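Local coordinates for ftsY (Mycoplasma mycoides, PDB 1ZU5), which is the signal recognition particle receptor, an SRP-type GTPase-family protein that pairs a helical bundle domain with a P-loop NTPase-fold domain, at residues 257-262 with 280-285; 96-101 with 230-235; 201-206 with 248-253; 117-122 with 150-155; 46-51 with 267-272. All coordinates share one frame; numbering follows the deposited sequence.

Contact 1. Residues 257-262 with 280-285; sequences SGIILT and LNIPIK
Ile259 and Ile284 face each other as a parallel bridge pair, their CA atoms 4.4 Å apart, where strand 258-262 meets the start of strand 284-288. Two backbone bonds fasten the pair: Ile259 N gives its hydrogen to Pro283 O at 3.0 Å, and Lys285 N gives its own to Ile259 O at 2.9 Å, each in the plane of the accepting carbonyl. Helix 272-279 links the strands, so this is a beta-alpha-beta crossover of the P-loop domain.

Ile259 CB lies against Ile284 CG1. Ile259 CG1 is turned anti to the carbonyl carbon (chi1 -73°), a setting that carries the longer branch toward the loop after the helix; there it meets Ile282 CG2 at 4.0 Å. At the tip, Ile259 CD1 touches Leu280 CD2 at 3.9 Å, and the Leu280 side chain runs across it at about a right angle. Further along the strand, Leu261 CD2 meets Ile284 CD1, with Ile276 of the helix packed against both residues.

Gly258 is closely covered. Ile282 CG2 sits 3.6 Å from Gly258 CA, and Lys285 lays its extended chain alongside, bringing Lys285 CE to 3.5 Å from Ser257 O. The Lys285 ammonium goes on to Glu230 and the carbonyl of Arg97. The chemistry thus implies a buried, mostly aliphatic contact held by two backbone bonds, with its single charged group, Lys285 NZ, carried past Gly258 to polar partners beyond.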
# COMPACT_ATOMS: atom_id res chain seq x y z
N SER A 257 -3.07 7.72 5.82
CA SER A 257 -3.38 6.75 6.86
C SER A 257 -3.09 5.31 6.49
O SER A 257 -2.98 4.45 7.35
CB SER A 257 -4.83 6.88 7.25
OG SER A 257 -5.62 6.60 6.14
N GLY A 258 -2.96 5.01 5.21
CA GLY A 258 -2.63 3.64 4.81
C GLY A 258 -2.02 3.63 3.43
O GLY A 258 -2.11 4.63 2.69
N ILE A 259 -1.38 2.51 3.09
CA ILE A 259 -0.74 2.35 1.79
C ILE A 259 -1.42 1.27 0.98
O ILE A 259 -1.94 0.31 1.52
CB ILE A 259 0.78 2.09 1.97
CG1 ILE A 259 1.45 3.41 2.41
CG2 ILE A 259 1.43 1.61 0.70
CD1 ILE A 259 2.78 3.23 2.85
N ILE A 260 -1.47 1.49 -0.33
CA ILE A 260 -1.85 0.48 -1.31
C ILE A 260 -0.59 0.23 -2.08
O ILE A 260 -0.17 1.09 -2.85
CB ILE A 260 -2.93 0.96 -2.25
CG1 ILE A 260 -4.12 1.51 -1.43
CG2 ILE A 260 -3.37 -0.18 -3.16
CD1 ILE A 260 -5.24 2.10 -2.26
N LEU A 261 0.05 -0.91 -1.77
CA LEU A 261 1.24 -1.40 -2.45
C LEU A 261 0.82 -2.22 -3.67
O LEU A 261 0.35 -3.36 -3.58
CB LEU A 261 2.06 -2.27 -1.47
CG LEU A 261 3.37 -2.91 -1.89
CD1 LEU A 261 4.53 -1.88 -2.16
CD2 LEU A 261 3.77 -3.92 -0.82
N THR A 262 1.01 -1.63 -4.83
CA THR A 262 0.58 -2.26 -6.05
C THR A 262 1.74 -3.01 -6.69
O THR A 262 2.92 -2.75 -6.35
CB THR A 262 0.04 -1.21 -7.03
OG1 THR A 262 1.13 -0.42 -7.50
CG2 THR A 262 -0.95 -0.28 -6.35
N LEU A 280 8.26 5.25 6.20
CA LEU A 280 7.01 5.99 6.31
C LEU A 280 6.25 5.71 7.60
O LEU A 280 5.49 6.53 8.05
CB LEU A 280 6.10 5.69 5.10
CG LEU A 280 6.55 6.10 3.70
CD1 LEU A 280 7.47 5.07 3.16
CD2 LEU A 280 5.37 6.10 2.82
N ASN A 281 6.43 4.53 8.18
CA ASN A 281 5.69 4.14 9.37
C ASN A 281 4.24 4.35 9.16
O ASN A 281 3.59 4.94 9.99
CB ASN A 281 6.14 4.93 10.60
CG ASN A 281 5.69 4.29 11.90
OD1 ASN A 281 5.39 3.09 11.97
ND2 ASN A 281 5.62 5.11 12.94
N ILE A 282 3.74 3.89 8.01
CA ILE A 282 2.32 3.91 7.67
C ILE A 282 1.98 2.47 7.27
O ILE A 282 2.73 1.85 6.49
CB ILE A 282 1.96 4.88 6.51
CG1 ILE A 282 2.16 6.31 6.95
CG2 ILE A 282 0.51 4.74 6.10
CD1 ILE A 282 2.49 7.24 5.79
N PRO A 283 0.90 1.92 7.88
CA PRO A 283 0.55 0.55 7.63
C PRO A 283 0.12 0.34 6.18
O PRO A 283 -0.57 1.19 5.61
CB PRO A 283 -0.61 0.33 8.62
CG PRO A 283 -1.15 1.64 8.91
CD PRO A 283 0.03 2.53 8.92
N ILE A 284 0.56 -0.77 5.59
CA ILE A 284 0.05 -1.23 4.29
C ILE A 284 -1.32 -1.83 4.53
O ILE A 284 -1.43 -2.76 5.32
CB ILE A 284 0.97 -2.27 3.64
CG1 ILE A 284 2.32 -1.63 3.34
CG2 ILE A 284 0.35 -2.79 2.34
CD1 ILE A 284 3.47 -2.65 3.00
N LYS A 285 -2.36 -1.30 3.89
CA LYS A 285 -3.72 -1.82 4.08
C LYS A 285 -4.23 -2.69 2.95
O LYS A 285 -5.04 -3.58 3.17
CB LYS A 285 -4.68 -0.67 4.33
CG LYS A 285 -4.28 0.14 5.59
CD LYS A 285 -5.46 0.85 6.19
CE LYS A 285 -5.00 1.62 7.41
NZ LYS A 285 -6.15 2.27 8.05

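Contact 2. Residues 96-101 with 230-235; sequences YRIDFK and EVLLVI
The backbones of Asp99 and Glu230 come no closer than 6.7 Å between CA atoms, in a meeting of an irregular loop with the first residues of strand 230-236, an inner strand of the mostly parallel sheet of the P-loop NTPase fold. Asp99 sits at the centre of an inverse gamma turn, and its amide points at the strand. A side chain spans the gap: Glu230, bent at chi2 (23°), reaches out with its carboxylate, and Asp99 N donates to Glu230 OE2 at 2.8 Å in an almost straight bond, 174° at the hydrogen. OE1 goes mainly to Ser257 and also to Lys285, so both oxygens of this buried carboxylate are held, which probably keeps it ionised.

Beside this bond, Ile98 supplies the apolar part. It crosses Glu230 at about a right angle and touches the aliphatic stem, while Phe108 of the neighbouring strand packs against both side chains. Within the loop, Arg97 NH2 forms a salt bridge with Asp99 OD1 at 3.3 Å, and Arg104 pairs with the same oxygen. The farthest reach along the strand belongs to Ile98 CD1, which lies 4.0 Å from Glu230 CG and 4.4 Å from Leu232 CD2.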
# COMPACT_ATOMS: atom_id res chain seq x y z
N TYR A 96 -3.87 -1.90 10.79
CA TYR A 96 -4.03 -2.27 9.37
C TYR A 96 -5.47 -2.25 8.83
O TYR A 96 -5.67 -2.38 7.63
CB TYR A 96 -3.40 -3.63 9.04
CG TYR A 96 -1.98 -3.89 9.51
CD1 TYR A 96 -1.16 -2.87 10.03
CD2 TYR A 96 -1.44 -5.19 9.42
CE1 TYR A 96 0.13 -3.13 10.46
CE2 TYR A 96 -0.14 -5.47 9.84
CZ TYR A 96 0.64 -4.44 10.36
OH TYR A 96 1.92 -4.73 10.79
N ARG A 97 -6.46 -2.09 9.70
CA ARG A 97 -7.86 -2.08 9.28
C ARG A 97 -8.19 -0.82 8.49
O ARG A 97 -7.82 0.28 8.86
CB ARG A 97 -8.79 -2.15 10.51
CG ARG A 97 -10.21 -2.71 10.25
CD ARG A 97 -11.17 -2.37 11.44
NE ARG A 97 -12.21 -1.38 11.09
CZ ARG A 97 -12.77 -0.52 11.95
NH1 ARG A 97 -12.38 -0.48 13.22
NH2 ARG A 97 -13.72 0.33 11.53
N ILE A 98 -8.90 -1.01 7.39
CA ILE A 98 -9.56 0.07 6.73
C ILE A 98 -10.73 0.49 7.58
O ILE A 98 -11.59 -0.32 7.90
CB ILE A 98 -10.11 -0.37 5.39
CG1 ILE A 98 -8.96 -0.81 4.44
CG2 ILE A 98 -11.10 0.68 4.86
CD1 ILE A 98 -8.29 0.31 3.73
N ASP A 99 -10.77 1.77 7.91
CA ASP A 99 -11.83 2.32 8.70
C ASP A 99 -13.11 2.50 7.86
O ASP A 99 -13.39 3.59 7.37
CB ASP A 99 -11.35 3.61 9.38
CG ASP A 99 -12.38 4.20 10.31
OD1 ASP A 99 -13.37 3.49 10.63
OD2 ASP A 99 -12.24 5.39 10.69
N PHE A 100 -13.86 1.41 7.69
CA PHE A 100 -15.13 1.40 6.96
C PHE A 100 -16.28 0.99 7.91
O PHE A 100 -16.28 -0.13 8.41
CB PHE A 100 -15.06 0.43 5.77
CG PHE A 100 -16.31 0.39 4.94
CD1 PHE A 100 -16.38 1.07 3.73
CD2 PHE A 100 -17.43 -0.33 5.37
CE1 PHE A 100 -17.56 1.05 2.95
CE2 PHE A 100 -18.61 -0.36 4.61
CZ PHE A 100 -18.67 0.33 3.40
N LYS A 101 -17.23 1.89 8.16
CA LYS A 101 -18.41 1.63 9.02
C LYS A 101 -19.69 1.59 8.22
O LYS A 101 -19.80 2.24 7.18
CB LYS A 101 -18.57 2.69 10.10
CG LYS A 101 -17.89 2.38 11.41
CD LYS A 101 -16.68 3.27 11.62
CE LYS A 101 -16.42 3.48 13.10
NZ LYS A 101 -15.77 2.24 13.66
N GLU A 230 -10.00 7.57 5.41
CA GLU A 230 -8.83 6.88 4.87
C GLU A 230 -8.23 7.88 3.87
O GLU A 230 -8.95 8.61 3.16
CB GLU A 230 -9.28 5.59 4.17
CG GLU A 230 -8.68 4.20 4.57
CD GLU A 230 -8.08 4.05 5.98
OE1 GLU A 230 -6.91 4.46 6.23
OE2 GLU A 230 -8.75 3.43 6.83
N VAL A 231 -6.90 7.98 3.90
CA VAL A 231 -6.17 8.72 2.89
C VAL A 231 -5.11 7.77 2.41
O VAL A 231 -4.07 7.60 3.07
CB VAL A 231 -5.51 9.99 3.44
CG1 VAL A 231 -4.54 10.57 2.39
CG2 VAL A 231 -6.55 11.00 3.91
N LEU A 232 -5.35 7.12 1.26
CA LEU A 232 -4.48 6.03 0.84
C LEU A 232 -3.47 6.40 -0.24
O LEU A 232 -3.85 6.82 -1.31
CB LEU A 232 -5.32 4.81 0.43
CG LEU A 232 -6.41 4.41 1.43
CD1 LEU A 232 -7.44 3.54 0.74
CD2 LEU A 232 -5.75 3.71 2.62
N LEU A 233 -2.20 6.21 0.09
CA LEU A 233 -1.06 6.40 -0.76
C LEU A 233 -0.68 5.15 -1.60
O LEU A 233 -0.40 4.07 -1.07
CB LEU A 233 0.12 6.83 0.13
CG LEU A 233 1.55 7.06 -0.42
CD1 LEU A 233 1.60 8.02 -1.58
CD2 LEU A 233 2.56 7.46 0.78
N VAL A 234 -0.71 5.31 -2.92
CA VAL A 234 -0.41 4.22 -3.82
C VAL A 234 1.09 4.21 -4.02
O VAL A 234 1.69 5.25 -4.33
CB VAL A 234 -1.18 4.41 -5.19
CG1 VAL A 234 -0.70 3.43 -6.22
CG2 VAL A 234 -2.69 4.27 -4.99
N ILE A 235 1.72 3.05 -3.76
CA ILE A 235 3.17 2.86 -3.98
C ILE A 235 3.35 1.62 -4.87
O ILE A 235 2.84 0.51 -4.53
CB ILE A 235 3.96 2.66 -2.70
CG1 ILE A 235 3.72 3.81 -1.75
CG2 ILE A 235 5.45 2.50 -2.98
CD1 ILE A 235 4.48 3.67 -0.43

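Contact 3. Residues 201-206 with 248-253; sequences GRLQNK and EEFSKV
Leu203 and Lys206 carry the near side of this contact, in the loop that follows strand 194-198 of the P-loop NTPase fold and runs into helix 206-220; the last turns of helix 240-253 lie opposite. Leu203 comes first. Its CG stands anti to the carbonyl carbon (chi1 -79°), which brings CD2 over one face of the Phe250 ring. Leu203 CD2 makes a CH-pi contact there, 4.2 Å from the centroid of the Phe250 ring and 25° off its normal, toward the rim. The other branch and the stem lie along the CD1-CE1 side of the ring, with Leu203 CG 3.5 Å from Phe250 CE1. Leu203 CD2 also touches Glu249 CB at 3.7 Å, bridging two successive residues of the helix. Val113 packs against both Leu203 and Phe250, joining the pair to the loop that probably forms the Walker A motif.

After the chain passes Asn205 at the N-cap position, Lys206 opens the next helix. Lys206 CB rests 3.8 Å from Val253 CG2, which Leu209 and Met210 also cover. The long chain then runs back toward Glu249, one turn earlier in helix 240-253, bending at chi3 and crossing it at about a right angle. The polar end closes the contact: Lys206 NZ forms a salt bridge with Glu249 OE1 at 2.9 Å, meeting the carboxylate on its anti side, 28° out of the plane.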
# COMPACT_ATOMS: atom_id res chain seq x y z
N GLY A 201 -3.21 17.21 -7.38
CA GLY A 201 -1.92 17.68 -6.89
C GLY A 201 -0.76 16.79 -7.32
O GLY A 201 -0.94 15.58 -7.63
N ARG A 202 0.42 17.43 -7.33
CA ARG A 202 1.67 16.82 -7.73
C ARG A 202 2.64 17.10 -6.59
O ARG A 202 2.44 18.05 -5.83
CB ARG A 202 2.21 17.46 -9.04
CG ARG A 202 1.26 17.50 -10.27
CD ARG A 202 0.91 16.08 -10.72
NE ARG A 202 -0.07 16.08 -11.82
CZ ARG A 202 0.24 15.94 -13.11
NH1 ARG A 202 1.50 15.78 -13.49
NH2 ARG A 202 -0.72 15.95 -14.03
N LEU A 203 3.68 16.29 -6.46
CA LEU A 203 4.73 16.56 -5.48
C LEU A 203 5.57 17.73 -5.93
O LEU A 203 6.09 18.46 -5.07
CB LEU A 203 5.63 15.35 -5.28
CG LEU A 203 5.06 14.27 -4.39
CD1 LEU A 203 5.81 13.00 -4.64
CD2 LEU A 203 5.16 14.72 -2.94
N GLN A 204 5.71 17.87 -7.26
CA GLN A 204 6.22 19.10 -7.93
C GLN A 204 5.94 20.41 -7.17
O GLN A 204 6.82 21.26 -7.01
CB GLN A 204 5.60 19.22 -9.34
CG GLN A 204 6.33 18.43 -10.46
CD GLN A 204 6.36 16.91 -10.24
OE1 GLN A 204 5.32 16.25 -10.11
NE2 GLN A 204 7.58 16.35 -10.23
N ASN A 205 4.70 20.57 -6.70
CA ASN A 205 4.34 21.80 -6.04
C ASN A 205 3.57 21.47 -4.76
O ASN A 205 2.33 21.48 -4.74
CB ASN A 205 3.58 22.72 -7.03
CG ASN A 205 4.44 23.94 -7.52
OD1 ASN A 205 4.99 24.71 -6.72
ND2 ASN A 205 4.50 24.13 -8.84
N LYS A 206 4.32 21.17 -3.70
CA LYS A 206 3.76 20.75 -2.43
C LYS A 206 2.89 21.79 -1.73
O LYS A 206 1.94 21.39 -1.03
CB LYS A 206 4.84 20.25 -1.47
CG LYS A 206 5.60 19.05 -1.97
CD LYS A 206 6.66 18.62 -0.95
CE LYS A 206 7.90 18.14 -1.69
NZ LYS A 206 8.79 17.40 -0.74
N GLU A 248 7.56 9.09 0.72
CA GLU A 248 7.74 9.75 2.02
C GLU A 248 7.33 11.20 1.92
O GLU A 248 6.70 11.72 2.84
CB GLU A 248 9.22 9.81 2.43
CG GLU A 248 9.81 8.69 3.22
CD GLU A 248 11.35 8.81 3.18
OE1 GLU A 248 11.88 9.95 2.99
OE2 GLU A 248 12.04 7.77 3.33
N GLU A 249 7.76 11.84 0.84
CA GLU A 249 7.44 13.21 0.54
C GLU A 249 5.94 13.43 0.53
O GLU A 249 5.47 14.51 0.93
CB GLU A 249 8.00 13.58 -0.83
CG GLU A 249 9.50 13.87 -0.87
CD GLU A 249 9.92 14.37 -2.26
OE1 GLU A 249 9.42 15.44 -2.73
OE2 GLU A 249 10.75 13.67 -2.91
N PHE A 250 5.18 12.44 0.06
CA PHE A 250 3.70 12.50 0.14
C PHE A 250 3.14 12.52 1.55
O PHE A 250 2.30 13.34 1.82
CB PHE A 250 3.04 11.37 -0.63
CG PHE A 250 2.37 11.81 -1.85
CD1 PHE A 250 2.96 11.61 -3.08
CD2 PHE A 250 1.17 12.49 -1.77
CE1 PHE A 250 2.34 12.09 -4.20
CE2 PHE A 250 0.56 12.96 -2.90
CZ PHE A 250 1.16 12.77 -4.13
N SER A 251 3.58 11.63 2.44
CA SER A 251 2.95 11.51 3.79
C SER A 251 3.28 12.71 4.65
O SER A 251 2.55 13.07 5.60
CB SER A 251 3.34 10.21 4.52
OG SER A 251 4.72 9.94 4.37
N LYS A 252 4.38 13.34 4.28
CA LYS A 252 4.86 14.50 4.97
C LYS A 252 4.03 15.74 4.61
O LYS A 252 3.91 16.65 5.41
CB LYS A 252 6.40 14.63 4.79
CG LYS A 252 7.13 13.46 5.63
CD LYS A 252 8.59 13.02 5.17
CE LYS A 252 9.08 11.71 5.97
NZ LYS A 252 8.43 10.34 5.68
N VAL A 253 3.37 15.71 3.46
CA VAL A 253 2.57 16.85 3.00
C VAL A 253 1.05 16.55 3.04
O VAL A 253 0.24 17.41 2.73
CB VAL A 253 3.00 17.21 1.58
CG1 VAL A 253 2.20 16.40 0.52
CG2 VAL A 253 2.86 18.66 1.32

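Contact 4. Residues 117-122 with 150-155; sequences GKTTSL and QQLEEW
Thr119 faces Gln151 and Leu152 where two helices of the P-loop NTPase fold run side by side, their local axes 9.6 Å apart at a signed crossing angle of -26°. Gly117, Lys118 and Thr119 belong to what is probably the Walker A motif.

Among the direct polar contacts, Thr119 OG1 donates to Gln151 OE1 at 2.8 Å. The hydroxyl lies above the plane of the amide carbonyl, 59° out of it. Gln151 NE2 binds Thr116 OG1, so both ends of the amide are held by helix 115-131.

The van der Waals contacts flank this bond. Leu152 CD2 lies against the Thr119 backbone, 3.5 Å from Thr119 O, and Leu152 CG meets Thr119 CG2; a turn on, Leu122 CD1 and Leu152 CD1 touch at 4.2 Å. The indole of Trp155 lies beside Thr120, whose OG1 sits at the ring edge 3.7 Å from CZ2, with the Thr120 CG2 methyl against the same carbon.

Water carries the rest. One molecule lies in the indole plane and ties three side chains together: it accepts from Trp155 NE1 at 2.8 Å, donates to Thr119 OG1 at 2.6 Å, and bonds Thr120 OG1, which also bonds Thr116 O, at 2.9 Å.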
# COMPACT_ATOMS: atom_id res chain seq x y z
N GLY A 117 -1.84 4.70 -11.59
CA GLY A 117 -1.86 3.82 -10.42
C GLY A 117 -3.01 4.20 -9.48
O GLY A 117 -3.66 3.32 -8.93
N LYS A 118 -3.28 5.50 -9.36
CA LYS A 118 -4.40 6.02 -8.59
C LYS A 118 -5.73 5.62 -9.21
O LYS A 118 -6.63 5.12 -8.53
CB LYS A 118 -4.31 7.55 -8.49
CG LYS A 118 -3.38 8.06 -7.42
CD LYS A 118 -3.08 9.59 -7.50
CE LYS A 118 -4.14 10.38 -8.16
NZ LYS A 118 -3.96 11.83 -7.95
N THR A 119 -5.90 5.84 -10.50
CA THR A 119 -7.19 5.50 -11.03
C THR A 119 -7.45 3.99 -11.01
O THR A 119 -8.59 3.57 -10.79
CB THR A 119 -7.42 6.06 -12.45
OG1 THR A 119 -6.43 5.49 -13.35
CG2 THR A 119 -7.37 7.56 -12.42
N THR A 120 -6.43 3.17 -11.31
CA THR A 120 -6.53 1.72 -11.21
C THR A 120 -6.82 1.29 -9.77
O THR A 120 -7.67 0.43 -9.53
CB THR A 120 -5.26 1.05 -11.72
OG1 THR A 120 -5.16 1.26 -13.14
CG2 THR A 120 -5.28 -0.46 -11.43
N SER A 121 -6.16 1.91 -8.80
CA SER A 121 -6.41 1.55 -7.42
C SER A 121 -7.80 1.97 -6.95
O SER A 121 -8.50 1.20 -6.29
CB SER A 121 -5.29 2.08 -6.51
OG SER A 121 -4.05 1.45 -6.81
N LEU A 122 -8.20 3.21 -7.24
CA LEU A 122 -9.56 3.65 -6.99
C LEU A 122 -10.56 2.67 -7.60
O LEU A 122 -11.47 2.23 -6.92
CB LEU A 122 -9.83 5.03 -7.58
CG LEU A 122 -9.68 6.31 -6.79
CD1 LEU A 122 -10.00 7.45 -7.74
CD2 LEU A 122 -10.67 6.35 -5.66
N GLN A 150 -11.04 10.01 -18.11
CA GLN A 150 -11.33 9.05 -19.16
C GLN A 150 -11.01 7.65 -18.66
O GLN A 150 -11.76 6.73 -18.91
CB GLN A 150 -10.58 9.41 -20.47
CG GLN A 150 -11.11 10.70 -21.13
CD GLN A 150 -11.54 10.55 -22.63
OE1 GLN A 150 -12.20 9.56 -23.04
NE2 GLN A 150 -11.22 11.58 -23.44
N GLN A 151 -9.93 7.51 -17.91
CA GLN A 151 -9.59 6.21 -17.31
C GLN A 151 -10.66 5.70 -16.37
O GLN A 151 -11.03 4.52 -16.44
CB GLN A 151 -8.26 6.29 -16.58
CG GLN A 151 -7.08 6.39 -17.52
CD GLN A 151 -5.80 6.52 -16.78
OE1 GLN A 151 -5.76 7.03 -15.65
NE2 GLN A 151 -4.71 6.13 -17.42
N LEU A 152 -11.14 6.57 -15.48
CA LEU A 152 -12.19 6.17 -14.58
C LEU A 152 -13.50 5.86 -15.31
O LEU A 152 -14.15 4.91 -14.95
CB LEU A 152 -12.39 7.18 -13.44
CG LEU A 152 -11.20 7.29 -12.49
CD1 LEU A 152 -11.38 8.50 -11.59
CD2 LEU A 152 -11.00 6.00 -11.66
N GLU A 153 -13.88 6.63 -16.33
CA GLU A 153 -15.07 6.31 -17.15
C GLU A 153 -15.05 4.95 -17.82
O GLU A 153 -16.08 4.35 -17.99
CB GLU A 153 -15.23 7.33 -18.27
CG GLU A 153 -15.57 8.70 -17.79
CD GLU A 153 -15.76 9.67 -18.92
OE1 GLU A 153 -15.04 9.60 -19.96
OE2 GLU A 153 -16.69 10.48 -18.75
N GLU A 154 -13.87 4.52 -18.27
CA GLU A 154 -13.66 3.21 -18.86
C GLU A 154 -13.72 2.07 -17.84
O GLU A 154 -14.22 1.00 -18.13
CB GLU A 154 -12.31 3.19 -19.60
CG GLU A 154 -12.30 4.05 -20.83
CD GLU A 154 -13.52 3.80 -21.70
OE1 GLU A 154 -13.82 2.61 -21.94
OE2 GLU A 154 -14.19 4.78 -22.13
N TRP A 155 -13.18 2.28 -16.64
CA TRP A 155 -13.32 1.29 -15.58
C TRP A 155 -14.80 1.07 -15.31
O TRP A 155 -15.27 -0.08 -15.32
CB TRP A 155 -12.63 1.75 -14.30
CG TRP A 155 -11.14 1.45 -14.26
CD1 TRP A 155 -10.11 2.35 -14.39
CD2 TRP A 155 -10.52 0.16 -14.05
NE1 TRP A 155 -8.91 1.71 -14.28
CE2 TRP A 155 -9.12 0.37 -14.07
CE3 TRP A 155 -11.01 -1.14 -13.84
CZ2 TRP A 155 -8.20 -0.67 -13.90
CZ3 TRP A 155 -10.09 -2.18 -13.66
CH2 TRP A 155 -8.71 -1.94 -13.68
O HOH W 1 -6.58 3.27 -14.60

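Contact 5. Residues 46-51 with 267-272; sequences QTDMGM and TSKGGI
Gly271 N donates to Thr47 O at 2.7 Å, approaching from above the carbonyl plane, 38° out of it. Next to it, Lys269 NZ gives a bond to Gln46 O at 3.1 Å. Two successive carbonyls at the end of helix 34-46 are therefore taken up by the loop 267-272, one by a backbone amide and the other by an ammonium group that a helix C-terminus would be expected to attract.

Lys269 gets there by bending at chi2 (-53°) and again at chi4. Its chain passes over this helix end, with Lys269 CB 3.4 Å from Thr47 O and 3.9 Å from Asp48 CB, and with CD beside Gln46 O. The Asp48 carboxylate is turned to another partner, Gln241, through OD1.

Further in, the two backbones are in direct contact: the CA atoms of Met49 and Gly271 are 3.9 Å apart. Met49 CA makes a CA-H...O contact with Gly271 O at 3.4 Å, while Thr47 CB and OG1 lean on Gly271 CA; Thr47 OG1 also bonds the carbonyl of Leu44. A type I turn from Lys269 to Ile272 presents Gly271 at this spot.

The contact joins the helical bundle domain to the GTPase domain: Met49 packs onto Val54 and Val57 of helix 51-63, Thr47 onto Phe18 of helix 6-28, and the loop 267-272 runs from strand 258-262 to helix 272-279.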
# COMPACT_ATOMS: atom_id res chain seq x y z
N GLN A 46 19.81 -7.17 -0.30
CA GLN A 46 19.21 -7.59 -1.57
C GLN A 46 17.70 -7.69 -1.62
O GLN A 46 17.14 -7.65 -2.70
CB GLN A 46 19.80 -8.93 -2.02
CG GLN A 46 21.19 -8.80 -2.61
CD GLN A 46 21.16 -8.04 -3.92
OE1 GLN A 46 20.61 -8.52 -4.93
NE2 GLN A 46 21.74 -6.83 -3.92
N THR A 47 17.03 -7.87 -0.48
CA THR A 47 15.55 -7.84 -0.46
C THR A 47 15.03 -6.40 -0.60
O THR A 47 13.83 -6.17 -0.84
CB THR A 47 14.99 -8.35 0.89
OG1 THR A 47 15.35 -7.42 1.92
CG2 THR A 47 15.54 -9.69 1.24
N ASP A 48 15.93 -5.43 -0.37
CA ASP A 48 15.64 -4.00 -0.46
C ASP A 48 14.85 -3.49 0.75
O ASP A 48 14.06 -2.57 0.61
CB ASP A 48 14.90 -3.72 -1.78
CG ASP A 48 15.33 -2.46 -2.45
OD1 ASP A 48 16.51 -2.03 -2.28
OD2 ASP A 48 14.47 -1.91 -3.18
N MET A 49 15.05 -4.08 1.92
CA MET A 49 14.34 -3.66 3.16
C MET A 49 14.92 -2.35 3.70
O MET A 49 14.31 -1.67 4.53
CB MET A 49 14.43 -4.73 4.24
CG MET A 49 15.85 -5.06 4.69
SD MET A 49 15.86 -6.19 6.07
CE MET A 49 15.22 -7.70 5.35
N GLY A 50 16.11 -2.02 3.20
CA GLY A 50 16.75 -0.75 3.50
C GLY A 50 17.64 -0.97 4.68
O GLY A 50 17.41 -1.93 5.46
N MET A 51 18.63 -0.09 4.84
CA MET A 51 19.76 -0.38 5.73
C MET A 51 19.38 -0.47 7.19
O MET A 51 19.91 -1.30 7.91
CB MET A 51 20.91 0.61 5.53
CG MET A 51 21.60 0.45 4.17
SD MET A 51 22.21 -1.24 3.93
CE MET A 51 23.34 -1.27 5.34
N THR A 267 7.53 -7.70 -8.57
CA THR A 267 8.81 -7.42 -7.96
C THR A 267 9.49 -8.63 -7.35
O THR A 267 8.85 -9.48 -6.74
CB THR A 267 8.71 -6.26 -6.91
OG1 THR A 267 10.02 -5.76 -6.63
CG2 THR A 267 8.07 -6.70 -5.61
N SER A 268 10.80 -8.69 -7.50
CA SER A 268 11.66 -9.68 -6.82
C SER A 268 12.18 -9.19 -5.43
O SER A 268 13.03 -9.84 -4.82
CB SER A 268 12.85 -9.98 -7.72
OG SER A 268 13.74 -8.86 -7.72
N LYS A 269 11.69 -8.03 -4.96
CA LYS A 269 12.20 -7.38 -3.74
C LYS A 269 11.21 -7.49 -2.57
O LYS A 269 10.40 -6.56 -2.30
CB LYS A 269 12.57 -5.88 -3.99
CG LYS A 269 13.63 -5.55 -5.05
CD LYS A 269 14.91 -6.32 -4.81
CE LYS A 269 15.90 -6.10 -5.94
NZ LYS A 269 17.29 -6.10 -5.37
N GLY A 270 11.27 -8.61 -1.85
CA GLY A 270 10.35 -8.84 -0.75
C GLY A 270 10.61 -8.00 0.49
O GLY A 270 9.81 -8.03 1.43
N GLY A 271 11.72 -7.26 0.51
CA GLY A 271 11.93 -6.32 1.58
C GLY A 271 11.13 -5.04 1.48
O GLY A 271 11.08 -4.30 2.42
N ILE A 272 10.47 -4.78 0.35
CA ILE A 272 9.73 -3.53 0.18
C ILE A 272 8.79 -3.15 1.36
O ILE A 272 8.73 -1.98 1.79
CB ILE A 272 9.04 -3.45 -1.25
CG1 ILE A 272 8.38 -2.08 -1.49
CG2 ILE A 272 8.01 -4.55 -1.44
CD1 ILE A 272 9.19 -1.16 -2.37

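Overall arrangement
Contacts 1 and 2 share the middle of the sheet, through neighbouring strands 258-262 and 230-236, and polar side chains at the start of the strands join them directly. Contact 1, its centre about 4 Å from the centre of the chain, is core and mostly aliphatic; contact 2, partly buried and about 9 Å from it, centre to centre, turns on a buried carboxylate. Contacts 3 and 4 each have their centre about 17 Å from the chain centre, yet differ: contact 3 is a surface meeting closed by a salt bridge, contact 4 a buried helix pair with water inside. Contact 5 alone links the two domains, using mainly backbone groups; it lies across the chain's centre from contact 4.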